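Local coordinates for interphotoreceptor retinoid-binding protein (Xenopus laevis, PDB 1J7X), which probably binds retinoids and related visual-cycle ligands and carries them between the cells of the retina, at residues 5-10 with 247-252; 35-40 with 48-53; 79-84 with 118-123; 105-110 with 139-144. All coordinates share one frame; numbering follows the deposited sequence.

Contact 1: 5-10 with 247-252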
loop_
_atom_site.group_PDB
_atom_site.type_symbol
_atom_site.label_atom_id
_atom_site.label_comp_id
_atom_site.label_asym_id
_atom_site.label_seq_id
_atom_site.Cartn_x
_atom_site.Cartn_y
_atom_site.Cartn_z
ATOM N N THR A 5 -4.898 -32.127 -14.035
ATOM C CA THR A 5 -5.934 -32.273 -13.019
ATOM C C THR A 5 -5.329 -32.084 -11.605
ATOM O O THR A 5 -5.980 -31.665 -10.663
ATOM C CB THR A 5 -6.717 -33.594 -13.182
ATOM O OG1 THR A 5 -5.943 -34.735 -12.755
ATOM C CG2 THR A 5 -6.963 -33.844 -14.623
ATOM N N HIS A 6 -4.075 -32.389 -11.477
ATOM C CA HIS A 6 -3.398 -32.284 -10.187
ATOM C C HIS A 6 -3.399 -30.796 -9.778
ATOM O O HIS A 6 -3.779 -30.436 -8.657
ATOM C CB HIS A 6 -1.987 -32.815 -10.314
ATOM C CG HIS A 6 -1.245 -32.897 -9.011
ATOM N ND1 HIS A 6 -1.712 -33.624 -7.936
ATOM C CD2 HIS A 6 -0.064 -32.367 -8.615
ATOM C CE1 HIS A 6 -0.843 -33.564 -6.947
ATOM N NE2 HIS A 6 0.162 -32.790 -7.322
ATOM N N VAL A 7 -3.049 -29.938 -10.736
ATOM C CA VAL A 7 -3.027 -28.511 -10.457
ATOM C C VAL A 7 -4.418 -27.991 -10.295
ATOM O O VAL A 7 -4.676 -27.231 -9.403
ATOM C CB VAL A 7 -2.335 -27.725 -11.576
ATOM C CG1 VAL A 7 -2.390 -26.216 -11.279
ATOM C CG2 VAL A 7 -0.942 -28.149 -11.655
ATOM N N LEU A 8 -5.288 -28.389 -11.205
ATOM C CA LEU A 8 -6.658 -27.923 -11.188
ATOM C C LEU A 8 -7.315 -28.171 -9.931
ATOM O O LEU A 8 -7.975 -27.262 -9.341
ATOM C CB LEU A 8 -7.392 -28.510 -12.428
ATOM C CG LEU A 8 -8.866 -28.135 -12.523
ATOM C CD1 LEU A 8 -9.041 -26.657 -12.751
ATOM C CD2 LEU A 8 -9.412 -28.961 -13.762
ATOM N N HIS A 9 -7.184 -29.394 -9.386
ATOM C CA HIS A 9 -7.870 -29.772 -8.155
ATOM C C HIS A 9 -7.372 -28.890 -6.968
ATOM O O HIS A 9 -8.098 -28.407 -6.166
ATOM C CB HIS A 9 -7.603 -31.300 -7.841
ATOM C CG HIS A 9 -8.343 -31.828 -6.670
ATOM N ND1 HIS A 9 -7.714 -32.413 -5.599
ATOM C CD2 HIS A 9 -9.629 -31.694 -6.309
ATOM C CE1 HIS A 9 -8.601 -32.673 -4.660
ATOM N NE2 HIS A 9 -9.783 -32.283 -5.085
ATOM N N GLN A 10 -6.078 -28.712 -6.896
ATOM C CA GLN A 10 -5.531 -27.949 -5.795
ATOM C C GLN A 10 -6.024 -26.482 -5.955
ATOM O O GLN A 10 -6.428 -25.829 -4.963
ATOM C CB GLN A 10 -4.035 -28.060 -5.853
ATOM C CG GLN A 10 -3.419 -29.423 -5.505
ATOM C CD GLN A 10 -1.851 -29.438 -5.468
ATOM O OE1 GLN A 10 -1.210 -28.697 -4.674
ATOM N NE2 GLN A 10 -1.252 -30.215 -6.369
ATOM N N PHE A 247 0.514 -19.949 -2.548
ATOM C CA PHE A 247 0.219 -21.376 -2.322
ATOM C C PHE A 247 0.897 -22.235 -3.363
ATOM O O PHE A 247 0.645 -22.113 -4.528
ATOM C CB PHE A 247 -1.294 -21.602 -2.346
ATOM C CG PHE A 247 -2.061 -20.792 -1.331
ATOM C CD1 PHE A 247 -2.453 -19.483 -1.576
ATOM C CD2 PHE A 247 -2.509 -21.382 -0.141
ATOM C CE1 PHE A 247 -3.086 -18.746 -0.639
ATOM C CE2 PHE A 247 -3.303 -20.642 0.774
ATOM C CZ PHE A 247 -3.567 -19.325 0.524
ATOM N N PRO A 248 1.810 -23.097 -2.956
ATOM C CA PRO A 248 2.552 -23.901 -3.888
ATOM C C PRO A 248 1.680 -25.020 -4.319
ATOM O O PRO A 248 0.682 -25.305 -3.637
ATOM C CB PRO A 248 3.743 -24.400 -3.030
ATOM C CG PRO A 248 3.073 -24.616 -1.740
ATOM C CD PRO A 248 2.224 -23.343 -1.581
ATOM N N PHE A 249 1.926 -25.497 -5.508
ATOM C CA PHE A 249 1.170 -26.638 -6.016
ATOM C C PHE A 249 2.062 -27.842 -5.776
ATOM O O PHE A 249 3.074 -28.007 -6.508
ATOM C CB PHE A 249 0.890 -26.529 -7.527
ATOM C CG PHE A 249 -0.216 -25.509 -7.879
ATOM C CD1 PHE A 249 -1.508 -25.729 -7.503
ATOM C CD2 PHE A 249 0.089 -24.340 -8.505
ATOM C CE1 PHE A 249 -2.487 -24.784 -7.734
ATOM C CE2 PHE A 249 -0.875 -23.424 -8.817
ATOM C CZ PHE A 249 -2.174 -23.657 -8.392
ATOM N N GLY A 250 1.710 -28.631 -4.781
ATOM C CA GLY A 250 2.446 -29.866 -4.498
ATOM C C GLY A 250 2.752 -30.640 -5.763
ATOM O O GLY A 250 1.914 -30.707 -6.720
ATOM N N ASP A 251 3.988 -31.155 -5.806
ATOM C CA ASP A 251 4.508 -31.958 -6.898
ATOM C C ASP A 251 4.784 -31.203 -8.160
ATOM O O ASP A 251 4.886 -31.810 -9.234
ATOM C CB ASP A 251 3.537 -33.140 -7.175
ATOM C CG ASP A 251 3.239 -33.981 -5.896
ATOM O OD1 ASP A 251 2.372 -33.579 -5.060
ATOM O OD2 ASP A 251 3.855 -35.055 -5.660
ATOM N N THR A 252 4.927 -29.877 -8.060
ATOM C CA THR A 252 5.164 -29.112 -9.274
ATOM C C THR A 252 6.102 -27.995 -8.992
ATOM O O THR A 252 6.393 -27.731 -7.865
ATOM C CB THR A 252 3.887 -28.454 -9.771
ATOM O OG1 THR A 252 3.634 -27.278 -8.981
ATOM C CG2 THR A 252 2.657 -29.423 -9.627
#
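Gly250 O, in the type II turn Phe249-Thr252, takes hydrogen bonds from two side chains of the helix. Gln10 NE2 reaches it at 3.2 Å along a nearly straight N-H...O line (168°), and the acceptor lies in the amide plane of Gln10. His6 NE2 comes closer, 2.8 Å from Gly250 O, but its bond is bent and weak; a second weak bond runs from the same nitrogen to Asp251 OD1, with the imidazole and carboxylate planes 76° apart. The other half of the Gln10 amide is used as well: Gly250 N gives a weak bond to Gln10 OE1 at 2.9 Å. CG of Gln10 stands anti to the carbonyl carbon (chi1 -70°) and the chain runs extended beyond it, which carries the amide out to the turn. With an alanine in place of Gln10, Gly250 N would probably lose this acceptor and Gly250 O its straight donor, leaving the turn held by the weak His6 bonds and the Phe249 packing. Val7 CG1 sits over the centre of one face of the Phe249 ring, 3.7 Å from its centroid, a CH-pi contact, while Gln10 CB meets the ring at its edge. Phe249 also packs on Leu11 of helix 2-18 and on Leu254 and Val256 of strand 254-265, so the ring lies between the two, and the turn links antiparallel strands 244-248 and 254-265 beside the helix.

Contact 2: 35-40 with 48-53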
loop_
_atom_site.group_PDB
_atom_site.type_symbol
_atom_site.label_atom_id
_atom_site.label_comp_id
_atom_site.label_asym_id
_atom_site.label_seq_id
_atom_site.Cartn_x
_atom_site.Cartn_y
_atom_site.Cartn_z
ATOM N N LEU A 35 -13.029 -26.061 -19.079
ATOM C CA LEU A 35 -12.084 -25.649 -20.085
ATOM C C LEU A 35 -11.557 -26.864 -20.858
ATOM O O LEU A 35 -11.558 -27.940 -20.415
ATOM C CB LEU A 35 -10.926 -24.928 -19.429
ATOM C CG LEU A 35 -11.216 -23.621 -18.674
ATOM C CD1 LEU A 35 -9.879 -23.082 -18.063
ATOM C CD2 LEU A 35 -11.838 -22.629 -19.557
ATOM N N ASP A 36 -11.070 -26.622 -22.039
ATOM C CA ASP A 36 -10.425 -27.569 -22.871
ATOM C C ASP A 36 -8.906 -27.601 -22.573
ATOM O O ASP A 36 -8.227 -26.711 -22.953
ATOM C CB ASP A 36 -10.670 -27.160 -24.329
ATOM C CG ASP A 36 -9.756 -27.847 -25.266
ATOM O OD1 ASP A 36 -9.535 -29.058 -25.101
ATOM O OD2 ASP A 36 -9.158 -27.204 -26.156
ATOM N N TYR A 37 -8.484 -28.594 -21.819
ATOM C CA TYR A 37 -7.105 -28.902 -21.414
ATOM C C TYR A 37 -6.496 -30.103 -22.124
ATOM O O TYR A 37 -5.893 -30.996 -21.488
ATOM C CB TYR A 37 -7.064 -29.400 -19.990
ATOM C CG TYR A 37 -7.585 -28.433 -19.007
ATOM C CD1 TYR A 37 -8.868 -28.591 -18.494
ATOM C CD2 TYR A 37 -6.790 -27.343 -18.572
ATOM C CE1 TYR A 37 -9.369 -27.732 -17.598
ATOM C CE2 TYR A 37 -7.275 -26.460 -17.668
ATOM C CZ TYR A 37 -8.581 -26.615 -17.205
ATOM O OH TYR A 37 -9.055 -25.777 -16.237
ATOM N N SER A 38 -6.698 -30.204 -23.410
ATOM C CA SER A 38 -6.043 -31.289 -24.046
ATOM C C SER A 38 -5.078 -30.630 -24.988
ATOM O O SER A 38 -4.694 -31.208 -25.967
ATOM C CB SER A 38 -7.051 -32.155 -24.785
ATOM O OG SER A 38 -7.795 -31.298 -25.630
ATOM N N THR A 39 -4.655 -29.422 -24.703
ATOM C CA THR A 39 -3.685 -28.767 -25.569
ATOM C C THR A 39 -2.419 -28.374 -24.731
ATOM O O THR A 39 -1.406 -27.917 -25.251
ATOM C CB THR A 39 -4.334 -27.524 -26.174
ATOM O OG1 THR A 39 -5.551 -27.889 -26.860
ATOM C CG2 THR A 39 -3.381 -26.879 -27.243
ATOM N N VAL A 40 -2.535 -28.504 -23.415
ATOM C CA VAL A 40 -1.481 -28.076 -22.489
ATOM C C VAL A 40 -0.760 -29.175 -21.770
ATOM O O VAL A 40 -1.355 -29.946 -21.047
ATOM C CB VAL A 40 -2.051 -27.135 -21.422
ATOM C CG1 VAL A 40 -2.675 -25.886 -22.088
ATOM C CG2 VAL A 40 -3.071 -27.839 -20.531
ATOM N N ALA A 48 -0.071 -20.337 -18.083
ATOM C CA ALA A 48 -0.594 -19.399 -19.051
ATOM C C ALA A 48 -2.063 -19.589 -19.353
ATOM O O ALA A 48 -2.858 -18.657 -19.401
ATOM C CB ALA A 48 0.245 -19.389 -20.336
ATOM N N LYS A 49 -2.460 -20.863 -19.516
ATOM C CA LYS A 49 -3.834 -21.092 -19.804
ATOM C C LYS A 49 -4.764 -20.688 -18.652
ATOM O O LYS A 49 -5.806 -20.130 -18.885
ATOM C CB LYS A 49 -4.007 -22.614 -20.105
ATOM C CG LYS A 49 -5.415 -23.014 -20.411
ATOM C CD LYS A 49 -6.032 -22.297 -21.585
ATOM C CE LYS A 49 -7.472 -22.725 -21.895
ATOM N NZ LYS A 49 -8.179 -21.752 -22.856
ATOM N N LEU A 50 -4.460 -21.172 -17.434
ATOM C CA LEU A 50 -5.238 -20.852 -16.286
ATOM C C LEU A 50 -5.196 -19.355 -15.979
ATOM O O LEU A 50 -6.261 -18.822 -15.618
ATOM C CB LEU A 50 -4.848 -21.629 -15.074
ATOM C CG LEU A 50 -5.254 -23.111 -15.219
ATOM C CD1 LEU A 50 -4.517 -23.944 -14.190
ATOM C CD2 LEU A 50 -6.728 -23.158 -14.994
ATOM N N ASN A 51 -4.073 -18.684 -16.224
ATOM C CA ASN A 51 -3.938 -17.255 -15.994
ATOM C C ASN A 51 -4.860 -16.491 -16.957
ATOM O O ASN A 51 -5.613 -15.562 -16.530
ATOM C CB ASN A 51 -2.524 -16.761 -16.147
ATOM C CG ASN A 51 -1.699 -17.033 -14.966
ATOM O OD1 ASN A 51 -0.450 -17.130 -15.078
ATOM N ND2 ASN A 51 -2.315 -16.984 -13.814
ATOM N N TYR A 52 -4.935 -16.948 -18.199
ATOM C CA TYR A 52 -5.841 -16.225 -19.179
ATOM C C TYR A 52 -7.265 -16.402 -18.818
ATOM O O TYR A 52 -8.109 -15.463 -18.820
ATOM C CB TYR A 52 -5.666 -16.795 -20.593
ATOM C CG TYR A 52 -6.144 -15.802 -21.682
ATOM C CD1 TYR A 52 -5.432 -14.588 -21.865
ATOM C CD2 TYR A 52 -7.171 -16.069 -22.485
ATOM C CE1 TYR A 52 -5.764 -13.638 -22.868
ATOM C CE2 TYR A 52 -7.554 -15.142 -23.480
ATOM C CZ TYR A 52 -6.861 -13.897 -23.644
ATOM O OH TYR A 52 -7.113 -12.915 -24.707
ATOM N N GLU A 53 -7.612 -17.641 -18.432
ATOM C CA GLU A 53 -8.960 -17.917 -17.993
ATOM C C GLU A 53 -9.307 -17.215 -16.711
ATOM O O GLU A 53 -10.351 -16.569 -16.609
ATOM C CB GLU A 53 -9.187 -19.426 -17.886
ATOM C CG GLU A 53 -10.641 -19.791 -18.107
ATOM C CD GLU A 53 -11.155 -19.284 -19.467
ATOM O OE1 GLU A 53 -10.428 -19.478 -20.465
ATOM O OE2 GLU A 53 -12.267 -18.670 -19.473
HETATM O O HOH W 1 -10.856 -23.780 -23.035
#
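A loop that follows helix 25-31 folds back over the middle of helix 43-58, joining two consecutive parts of the N-terminal region by apolar packing and one water, with no direct hydrogen bond between residues 35-40 and 48-53. Leu35 and Lys49 bury the most surface; the closest packing is between Leu35 and Glu53. These last two side chains slide past each other in opposite directions, and both leucine methyls meet the aliphatic part of the glutamate, Leu35 CD1 lying 3.4 Å from Glu53 CG. The bend at chi2 of Glu53 (57°) turns the carboxylate back alongside Leu35 CD2, with Glu53 OE1 at 3.6 Å. Further along, the phenol end of Tyr37 crosses Leu50 at about a right angle: Leu50 CD2 approaches the ring at its edge, 3.7 Å from Tyr37 OH, whose hydrogen bond goes to Leu32 O. Val40 CG1 rests on Lys49 CB at 4.1 Å. The polar link is indirect: water 1 accepts from Asp36 N at 3.0 Å and weakly from Lys49 NZ. Beneath this surface layer, Tyr37 and Val40 also touch Val4 of helix 2-18, so the loop bridges helices 2-18 and 43-58, while Leu50 touches Leu65 of strand 64-67.

Contact 3: 79-84 with 118-123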
loop_
_atom_site.group_PDB
_atom_site.type_symbol
_atom_site.label_atom_id
_atom_site.label_comp_id
_atom_site.label_asym_id
_atom_site.label_seq_id
_atom_site.Cartn_x
_atom_site.Cartn_y
_atom_site.Cartn_z
ATOM N N ILE A 79 12.678 -0.547 11.448
ATOM C CA ILE A 79 12.995 -0.401 12.862
ATOM C C ILE A 79 12.087 -1.276 13.699
ATOM O O ILE A 79 10.890 -1.114 13.607
ATOM C CB ILE A 79 12.798 1.065 13.314
ATOM C CG1 ILE A 79 13.640 2.037 12.460
ATOM C CG2 ILE A 79 13.173 1.211 14.796
ATOM C CD1 ILE A 79 15.099 1.726 12.500
ATOM N N GLN A 80 12.644 -2.177 14.505
ATOM C CA GLN A 80 11.834 -3.097 15.340
ATOM C C GLN A 80 11.701 -2.558 16.749
ATOM O O GLN A 80 12.625 -1.928 17.266
ATOM C CB GLN A 80 12.485 -4.456 15.397
ATOM C CG GLN A 80 12.519 -5.089 14.050
ATOM C CD GLN A 80 11.141 -5.243 13.459
ATOM O OE1 GLN A 80 10.285 -5.885 14.054
ATOM N NE2 GLN A 80 10.921 -4.661 12.287
ATOM N N ALA A 81 10.562 -2.821 17.373
ATOM C CA ALA A 81 10.319 -2.346 18.737
ATOM C C ALA A 81 11.364 -2.847 19.703
ATOM O O ALA A 81 11.813 -2.103 20.597
ATOM C CB ALA A 81 8.896 -2.733 19.227
ATOM N N GLU A 82 11.769 -4.094 19.486
ATOM C CA GLU A 82 12.752 -4.761 20.349
ATOM C C GLU A 82 14.158 -4.181 20.194
ATOM O O GLU A 82 15.105 -4.647 20.870
ATOM C CB GLU A 82 12.769 -6.262 20.073
ATOM C CG GLU A 82 12.776 -6.634 18.608
ATOM C CD GLU A 82 12.566 -8.121 18.403
ATOM O OE1 GLU A 82 13.441 -8.911 18.888
ATOM O OE2 GLU A 82 11.522 -8.492 17.776
ATOM N N ASN A 83 14.312 -3.186 19.314
ATOM C CA ASN A 83 15.611 -2.584 19.086
ATOM C C ASN A 83 15.605 -1.068 19.237
ATOM O O ASN A 83 16.529 -0.413 18.759
ATOM C CB ASN A 83 16.092 -2.937 17.696
ATOM C CG ASN A 83 16.205 -4.442 17.498
ATOM O OD1 ASN A 83 15.214 -5.166 17.533
ATOM N ND2 ASN A 83 17.412 -4.911 17.311
ATOM N N ILE A 84 14.560 -0.539 19.877
ATOM C CA ILE A 84 14.407 0.881 20.113
ATOM C C ILE A 84 15.152 1.259 21.395
ATOM O O ILE A 84 14.944 0.607 22.385
ATOM C CB ILE A 84 12.930 1.233 20.309
ATOM C CG1 ILE A 84 12.129 0.796 19.093
ATOM C CG2 ILE A 84 12.763 2.742 20.474
ATOM C CD1 ILE A 84 10.646 1.087 19.216
ATOM N N ASP A 118 6.199 -0.323 12.525
ATOM C CA ASP A 118 5.007 -0.820 13.147
ATOM C C ASP A 118 4.495 0.248 14.161
ATOM O O ASP A 118 5.286 1.029 14.714
ATOM C CB ASP A 118 5.291 -2.126 13.907
ATOM C CG ASP A 118 4.041 -2.715 14.494
ATOM O OD1 ASP A 118 3.239 -3.297 13.732
ATOM O OD2 ASP A 118 3.775 -2.502 15.700
ATOM N N VAL A 119 3.191 0.237 14.365
ATOM C CA VAL A 119 2.631 1.217 15.269
ATOM C C VAL A 119 3.269 1.120 16.701
ATOM O O VAL A 119 3.266 2.098 17.451
ATOM C CB VAL A 119 1.087 1.196 15.258
ATOM C CG1 VAL A 119 0.562 -0.036 15.948
ATOM C CG2 VAL A 119 0.522 2.493 15.849
ATOM N N SER A 120 3.786 -0.080 17.053
ATOM C CA SER A 120 4.369 -0.219 18.400
ATOM C C SER A 120 5.640 0.620 18.529
ATOM O O SER A 120 5.961 1.087 19.617
ATOM C CB SER A 120 4.556 -1.667 18.750
ATOM O OG SER A 120 5.460 -2.332 17.879
ATOM N N VAL A 121 6.348 0.794 17.410
ATOM C CA VAL A 121 7.526 1.574 17.322
ATOM C C VAL A 121 7.193 3.027 17.317
ATOM O O VAL A 121 7.776 3.839 18.073
ATOM C CB VAL A 121 8.353 1.169 16.146
ATOM C CG1 VAL A 121 9.546 2.142 15.994
ATOM C CG2 VAL A 121 8.817 -0.345 16.297
ATOM N N ILE A 122 6.207 3.418 16.494
ATOM C CA ILE A 122 5.811 4.775 16.416
ATOM C C ILE A 122 5.346 5.288 17.738
ATOM O O ILE A 122 5.572 6.450 18.064
ATOM C CB ILE A 122 4.719 5.100 15.356
ATOM C CG1 ILE A 122 5.199 4.720 13.963
ATOM C CG2 ILE A 122 4.268 6.577 15.386
ATOM C CD1 ILE A 122 6.428 5.550 13.508
ATOM N N ALA A 123 4.738 4.402 18.529
ATOM C CA ALA A 123 4.272 4.798 19.869
ATOM C C ALA A 123 5.432 5.339 20.704
ATOM O O ALA A 123 5.406 6.502 21.202
ATOM C CB ALA A 123 3.672 3.588 20.554
HETATM O O HOH W 2 8.524 -2.027 12.584
#
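Val121, with Ala81 and Ile84 as its main partners by buried area, holds the loop 79-84 against the first turn of helix 119-137. The two methyls of the valine divide the work. CG1, anti to the backbone N (chi1 174°), meets Ile84 CD1 at 3.6 Å and Ile79 CG2 at 3.9 Å, the Ile79 and Val121 side chains crossing at about a right angle. CG2 lies instead against the loop backbone, 3.2 Å from Ala81 N and 3.5 Å from Ile79 O, a close fit that matches the short separation of the Ala81 and Val121 CA atoms, 5.0 Å. Ala81 CB adds a contact to Val121 CG2 and sits beside Ser120 OG. Ile84 extends its chain so that CD1 also reaches the helix backbone at Val121 CA. No direct hydrogen bond crosses the contact, but water 2 donates to Ile79 O at 2.7 Å and accepts from Asp118 N. On the helix side Asp118 is the N-cap: its OD2 accepts from Ser120 N at 2.8 Å and from Ser120 OG, the two donors coming from opposite faces of the carboxylate plane. Asp118 OD1 turns to Thr156 OG1, which also receives Val119 N. The contact therefore places the loop leading from strand 64-67 to helix 88-98 over the start of helix 119-137, whose first turn also meets the loop bearing Thr156 and Ala157.

Contact 4: 105-110 with 139-144; sequences PGNIGY and ITENLI
Strands 108-112 and 142-146 pair in parallel as the two strands of a beta-alpha-beta unit, with helix 119-137 as the crossover, in the mixed sheet of this S41-type, ClpP/crotonase-clan domain. The tight part is at Gly109. Its N donates to Asn142 O and its O accepts from Ile144 N, both at 2.8 Å and nearly straight, and the CA atoms of Gly109 and Leu143 are 4.5 Å apart. A side chain on Gly109 would lie close to Leu143 CD1 and Thr140 OG1, and Thr140 CG2 already approaches Gly109 N at 3.5 Å. On the face bearing Ile108, Asn142 and Ile144, Ile108 CD1 lies 3.6 Å from Asn142 CB, and Ile295 of helix 287-296 packs against all three residues. Tyr110 lies on the same face, near Ile144 CG2, and its hydroxyl bonds Asp146 OD2. Toward the exposed start of the strands the pairing slackens: Glu141 N reaches Asn107 O only weakly, at 3.4 Å. Here the Asn107 side chain takes over. Asn107 and Ile108 both face Leu104, forming a G1 beta bulge, and with CG opposite the backbone N (chi1 -164°) the amide reaches across to residues 139-141. Asn107 ND2 donates to Ile139 O at 3.0 Å, in its own amide plane but from above the plane of that carbonyl. A leucine in place of Asn107 would probably leave Ile139 O without this donor and the loop before strand 142-146 less firmly tied. The flat amide rides along Thr140, with Asn107 OD1 3.4 Å from Thr140 CA.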
loop_
_atom_site.group_PDB
_atom_site.type_symbol
_atom_site.label_atom_id
_atom_site.label_comp_id
_atom_site.label_asym_id
_atom_site.label_seq_id
_atom_site.Cartn_x
_atom_site.Cartn_y
_atom_site.Cartn_z
ATOM N N PRO A 105 12.209 27.251 0.188
ATOM C CA PRO A 105 11.864 28.634 -0.147
ATOM C C PRO A 105 10.407 28.756 -0.555
ATOM O O PRO A 105 9.760 27.863 -1.150
ATOM C CB PRO A 105 12.851 28.957 -1.288
ATOM C CG PRO A 105 13.991 28.155 -1.037
ATOM C CD PRO A 105 13.419 26.784 -0.488
ATOM N N GLY A 106 9.814 29.851 -0.147
ATOM C CA GLY A 106 8.425 29.992 -0.433
ATOM C C GLY A 106 7.595 29.395 0.644
ATOM O O GLY A 106 6.381 29.320 0.482
ATOM N N ASN A 107 8.244 29.009 1.758
ATOM C CA ASN A 107 7.518 28.454 2.919
ATOM C C ASN A 107 6.776 27.122 2.581
ATOM O O ASN A 107 5.653 26.975 2.909
ATOM C CB ASN A 107 6.485 29.420 3.446
ATOM C CG ASN A 107 6.006 29.067 4.822
ATOM O OD1 ASN A 107 6.751 28.448 5.602
ATOM N ND2 ASN A 107 4.786 29.486 5.141
ATOM N N ILE A 108 7.445 26.226 1.883
ATOM C CA ILE A 108 6.856 24.946 1.514
ATOM C C ILE A 108 7.598 23.921 2.384
ATOM O O ILE A 108 8.676 23.876 2.344
ATOM C CB ILE A 108 7.211 24.608 0.063
ATOM C CG1 ILE A 108 6.618 25.582 -0.976
ATOM C CG2 ILE A 108 6.856 23.156 -0.284
ATOM C CD1 ILE A 108 5.257 25.462 -0.901
ATOM N N GLY A 109 6.882 23.116 3.137
ATOM C CA GLY A 109 7.455 22.116 4.000
ATOM C C GLY A 109 7.876 20.924 3.158
ATOM O O GLY A 109 7.104 20.562 2.216
ATOM N N TYR A 110 9.009 20.325 3.506
ATOM C CA TYR A 110 9.499 19.133 2.861
ATOM C C TYR A 110 9.738 18.054 3.934
ATOM O O TYR A 110 10.444 18.342 4.968
ATOM C CB TYR A 110 10.836 19.381 2.155
ATOM C CG TYR A 110 11.443 18.117 1.548
ATOM C CD1 TYR A 110 10.960 17.602 0.311
ATOM C CD2 TYR A 110 12.423 17.413 2.205
ATOM C CE1 TYR A 110 11.529 16.440 -0.236
ATOM C CE2 TYR A 110 12.896 16.260 1.678
ATOM C CZ TYR A 110 12.483 15.759 0.447
ATOM O OH TYR A 110 13.056 14.646 -0.070
ATOM N N ILE A 139 4.585 26.119 10.497
ATOM C CA ILE A 139 4.700 27.440 9.887
ATOM C C ILE A 139 4.345 27.390 8.359
ATOM O O ILE A 139 3.909 28.379 7.803
ATOM C CB ILE A 139 6.109 27.961 10.057
ATOM C CG1 ILE A 139 6.244 29.388 9.496
ATOM C CG2 ILE A 139 7.186 27.081 9.443
ATOM C CD1 ILE A 139 5.516 30.443 10.258
ATOM N N THR A 140 4.535 26.256 7.700
ATOM C CA THR A 140 4.300 26.179 6.234
ATOM C C THR A 140 2.853 26.219 5.760
ATOM O O THR A 140 1.904 25.900 6.495
ATOM C CB THR A 140 4.985 24.940 5.688
ATOM O OG1 THR A 140 4.335 23.744 6.158
ATOM C CG2 THR A 140 6.443 24.870 6.138
ATOM N N GLU A 141 2.629 26.571 4.476
ATOM C CA GLU A 141 1.304 26.675 3.984
ATOM C C GLU A 141 1.030 25.455 3.054
ATOM O O GLU A 141 -0.094 25.154 2.756
ATOM C CB GLU A 141 1.144 27.965 3.198
ATOM C CG GLU A 141 1.016 29.194 4.108
ATOM C CD GLU A 141 -0.068 29.014 5.142
ATOM O OE1 GLU A 141 -1.086 28.359 4.849
ATOM O OE2 GLU A 141 0.062 29.498 6.293
ATOM N N ASN A 142 2.078 24.804 2.646
ATOM C CA ASN A 142 1.947 23.598 1.804
ATOM C C ASN A 142 3.031 22.593 2.238
ATOM O O ASN A 142 4.062 22.978 2.846
ATOM C CB ASN A 142 2.193 23.955 0.354
ATOM C CG ASN A 142 1.055 24.709 -0.239
ATOM O OD1 ASN A 142 -0.031 24.162 -0.448
ATOM N ND2 ASN A 142 1.294 25.994 -0.497
ATOM N N LEU A 143 2.766 21.314 2.043
ATOM C CA LEU A 143 3.703 20.269 2.472
ATOM C C LEU A 143 3.907 19.251 1.380
ATOM O O LEU A 143 2.982 18.790 0.750
ATOM C CB LEU A 143 3.149 19.551 3.699
ATOM C CG LEU A 143 3.970 18.351 4.184
ATOM C CD1 LEU A 143 5.306 18.865 4.744
ATOM C CD2 LEU A 143 3.333 17.531 5.284
ATOM N N ILE A 144 5.142 18.915 1.159
ATOM C CA ILE A 144 5.553 17.894 0.192
ATOM C C ILE A 144 6.016 16.720 0.966
ATOM O O ILE A 144 7.003 16.846 1.673
ATOM C CB ILE A 144 6.683 18.369 -0.744
ATOM C CG1 ILE A 144 6.136 19.442 -1.708
ATOM C CG2 ILE A 144 7.192 17.259 -1.556
ATOM C CD1 ILE A 144 5.395 20.551 -1.073
#

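Overall arrangement
Contacts 1 and 2 form one packed region: their centres are 14 Å apart, and Leu8 CD1 meets Tyr37 OH at 3.6 Å while Val7 CG1 lies 4.3 Å from Leu50 CD1. Contact 1 joins segments 237 residues apart, and the other three contacts fall between them in sequence. From its centre, those of contacts 3 and 4 lie 39 Å and 55 Å away. Contacts 3 and 4, nearest atoms about 15 Å apart, are linked by helix 119-137, which starts at contact 3 and leads into strand 142-146 at contact 4. Contacts 2 and 4 lie on opposite sides of the chain's centre. All four are structural packing; their place relative to a retinoid site is not established.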